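Local coordinates for protein glutathionyl-hydroquinone reductase PcpF (Sphingobium chlorophenolicum, PDB 4FQU) that catalyses the glutathione-dependent reduction of glutathionyl-hydroquinones to hydroquinones, a step in the breakdown of the pollutant pentachlorophenol, at residues V24-Q29 / T117-I122. Residues are numbered along the deposited sequence; the frame is centred on the assembly and turned at random.
Sequences VRKESQ and TGRVTI
With CG1 of Val24 trans to the backbone N (chi1 164°), its other methyl, CG2, meets CG2 of Thr117 at 3.6 Å, the two branched side chains crossing obliquely. The Thr117 rotation that offers this methyl leaves OG1 to bond to the carbonyl of Ile5. Gln29 runs out straight past CG (chi2 175°), setting its CD 3.9 Å from Thr117 O. On the way, CG of Gln29 sits over one face of the Arg25 guanidinium, off-centre, 3.6 Å from its plane, while Glu27 holds that guanidinium in a salt bridge at its edge. Were Gln29 replaced by an alanine, Thr117 O would probably be left without its amide neighbour and the Arg25 guanidinium less restrained on that face. Farther along, the aliphatic part of Arg119 runs beside the backbone of Lys26, CG being 3.7 Å from Lys26 CA. The contact thus exemplifies two irregular loops held side by side through side chains set against backbone, the second, in the thioredoxin-like N-terminal domain, probably binding glutathione through Arg119–Ile122. OG of Ser28 hydrogen-bonds to Glu137, another probable glutathione ligand. Strand 3-4 knits the loops together: Leu3 touches Val24, Lys26 and Arg119, Leu4 pairs with the Gly118 backbone, and Val120 packs on helix 106-112 just before strand 124-127.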
loop_
_atom_site.group_PDB
_atom_site.type_symbol
_atom_site.label_atom_id
_atom_site.label_comp_id
_atom_site.label_asym_id
_atom_site.label_seq_id
_atom_site.Cartn_x
_atom_site.Cartn_y
_atom_site.Cartn_z
ATOM N N VAL A 24 14.195 21.139 22.064
ATOM C CA VAL A 24 14.866 19.824 22.000
ATOM C C VAL A 24 15.616 19.546 20.657
ATOM O O VAL A 24 15.004 19.523 19.577
ATOM C CB VAL A 24 13.864 18.687 22.270
ATOM C CG1 VAL A 24 14.420 17.365 21.833
ATOM C CG2 VAL A 24 13.485 18.654 23.719
ATOM N N ARG A 25 16.935 19.331 20.742
ATOM C CA ARG A 25 17.781 19.088 19.571
ATOM C C ARG A 25 17.426 17.724 19.025
ATOM O O ARG A 25 17.460 16.749 19.768
ATOM C CB ARG A 25 19.286 19.168 19.935
ATOM C CG ARG A 25 19.815 20.598 20.227
ATOM C CD ARG A 25 21.342 20.717 20.341
ATOM N NE ARG A 25 22.015 20.156 19.163
ATOM C CZ ARG A 25 23.097 19.357 19.185
ATOM N NH1 ARG A 25 23.668 19.020 20.355
ATOM N NH2 ARG A 25 23.625 18.897 18.028
ATOM N N LYS A 26 17.096 17.628 17.742
ATOM C CA LYS A 26 16.633 16.352 17.184
ATOM C C LYS A 26 17.683 15.630 16.328
ATOM O O LYS A 26 17.525 14.487 15.920
ATOM C CB LYS A 26 15.356 16.578 16.367
ATOM C CG LYS A 26 14.288 17.426 17.060
ATOM C CD LYS A 26 13.314 16.596 17.878
ATOM C CE LYS A 26 11.995 17.324 18.032
ATOM N NZ LYS A 26 10.917 16.431 18.561
ATOM N N GLU A 27 18.763 16.319 16.038
ATOM C CA GLU A 27 19.825 15.757 15.226
ATOM C C GLU A 27 20.623 14.688 15.980
ATOM O O GLU A 27 20.418 14.456 17.176
ATOM C CB GLU A 27 20.760 16.883 14.748
ATOM C CG GLU A 27 21.335 17.746 15.861
ATOM C CD GLU A 27 20.488 18.980 16.218
ATOM O OE1 GLU A 27 21.079 19.905 16.818
ATOM O OE2 GLU A 27 19.262 19.042 15.922
ATOM N N SER A 28 21.556 14.048 15.287
ATOM C CA SER A 28 22.475 13.142 15.953
ATOM C C SER A 28 23.459 13.956 16.798
ATOM O O SER A 28 24.249 14.732 16.265
ATOM C CB SER A 28 23.212 12.328 14.904
ATOM O OG SER A 28 22.338 12.023 13.845
ATOM N N GLN A 29 23.418 13.808 18.112
ATOM C CA GLN A 29 24.275 14.669 18.915
ATOM C C GLN A 29 25.679 14.153 19.237
ATOM O O GLN A 29 26.339 14.719 20.097
ATOM C CB GLN A 29 23.599 15.000 20.238
ATOM C CG GLN A 29 22.232 15.611 20.136
ATOM C CD GLN A 29 21.616 15.774 21.506
ATOM O OE1 GLN A 29 20.435 15.439 21.704
ATOM N NE2 GLN A 29 22.416 16.270 22.476
ATOM N N THR A 117 18.906 14.947 26.837
ATOM C CA THR A 117 17.694 15.331 26.132
ATOM C C THR A 117 17.897 15.180 24.648
ATOM O O THR A 117 18.693 15.915 24.076
ATOM C CB THR A 117 17.378 16.804 26.341
ATOM O OG1 THR A 117 17.574 17.158 27.723
ATOM C CG2 THR A 117 15.965 17.088 25.866
ATOM N N GLY A 118 17.186 14.260 24.018
ATOM C CA GLY A 118 17.192 14.234 22.574
ATOM C C GLY A 118 16.503 13.037 22.007
ATOM O O GLY A 118 15.769 12.350 22.720
ATOM N N ARG A 119 16.707 12.745 20.730
ATOM C CA ARG A 119 16.073 11.512 20.274
ATOM C C ARG A 119 16.930 10.310 20.663
ATOM O O ARG A 119 18.075 10.464 21.063
ATOM C CB ARG A 119 15.727 11.551 18.802
ATOM C CG ARG A 119 15.526 12.944 18.287
ATOM C CD ARG A 119 15.279 12.874 16.816
ATOM N NE ARG A 119 14.210 11.934 16.598
ATOM C CZ ARG A 119 14.163 11.089 15.582
ATOM N NH1 ARG A 119 15.151 11.094 14.669
ATOM N NH2 ARG A 119 13.113 10.257 15.501
ATOM N N VAL A 120 16.343 9.123 20.629
ATOM C CA VAL A 120 17.044 7.906 21.055
ATOM C C VAL A 120 16.998 6.952 19.885
ATOM O O VAL A 120 16.018 6.181 19.772
ATOM C CB VAL A 120 16.384 7.183 22.297
ATOM C CG1 VAL A 120 17.136 5.928 22.612
ATOM C CG2 VAL A 120 16.382 8.057 23.542
ATOM N N THR A 121 18.045 7.024 19.041
ATOM C CA THR A 121 18.145 6.309 17.767
ATOM C C THR A 121 19.267 5.261 17.630
ATOM O O THR A 121 20.218 5.211 18.441
ATOM C CB THR A 121 18.358 7.287 16.639
ATOM O OG1 THR A 121 19.741 7.704 16.570
ATOM C CG2 THR A 121 17.491 8.430 16.835
ATOM N N ILE A 122 19.133 4.412 16.598
ATOM C CA ILE A 122 20.239 3.562 16.150
ATOM C C ILE A 122 20.607 4.005 14.766
ATOM O O ILE A 122 19.765 4.562 14.083
ATOM C CB ILE A 122 19.847 2.088 16.083
ATOM C CG1 ILE A 122 18.706 1.877 15.096
ATOM C CG2 ILE A 122 19.448 1.557 17.452
ATOM C CD1 ILE A 122 17.897 0.585 15.410
#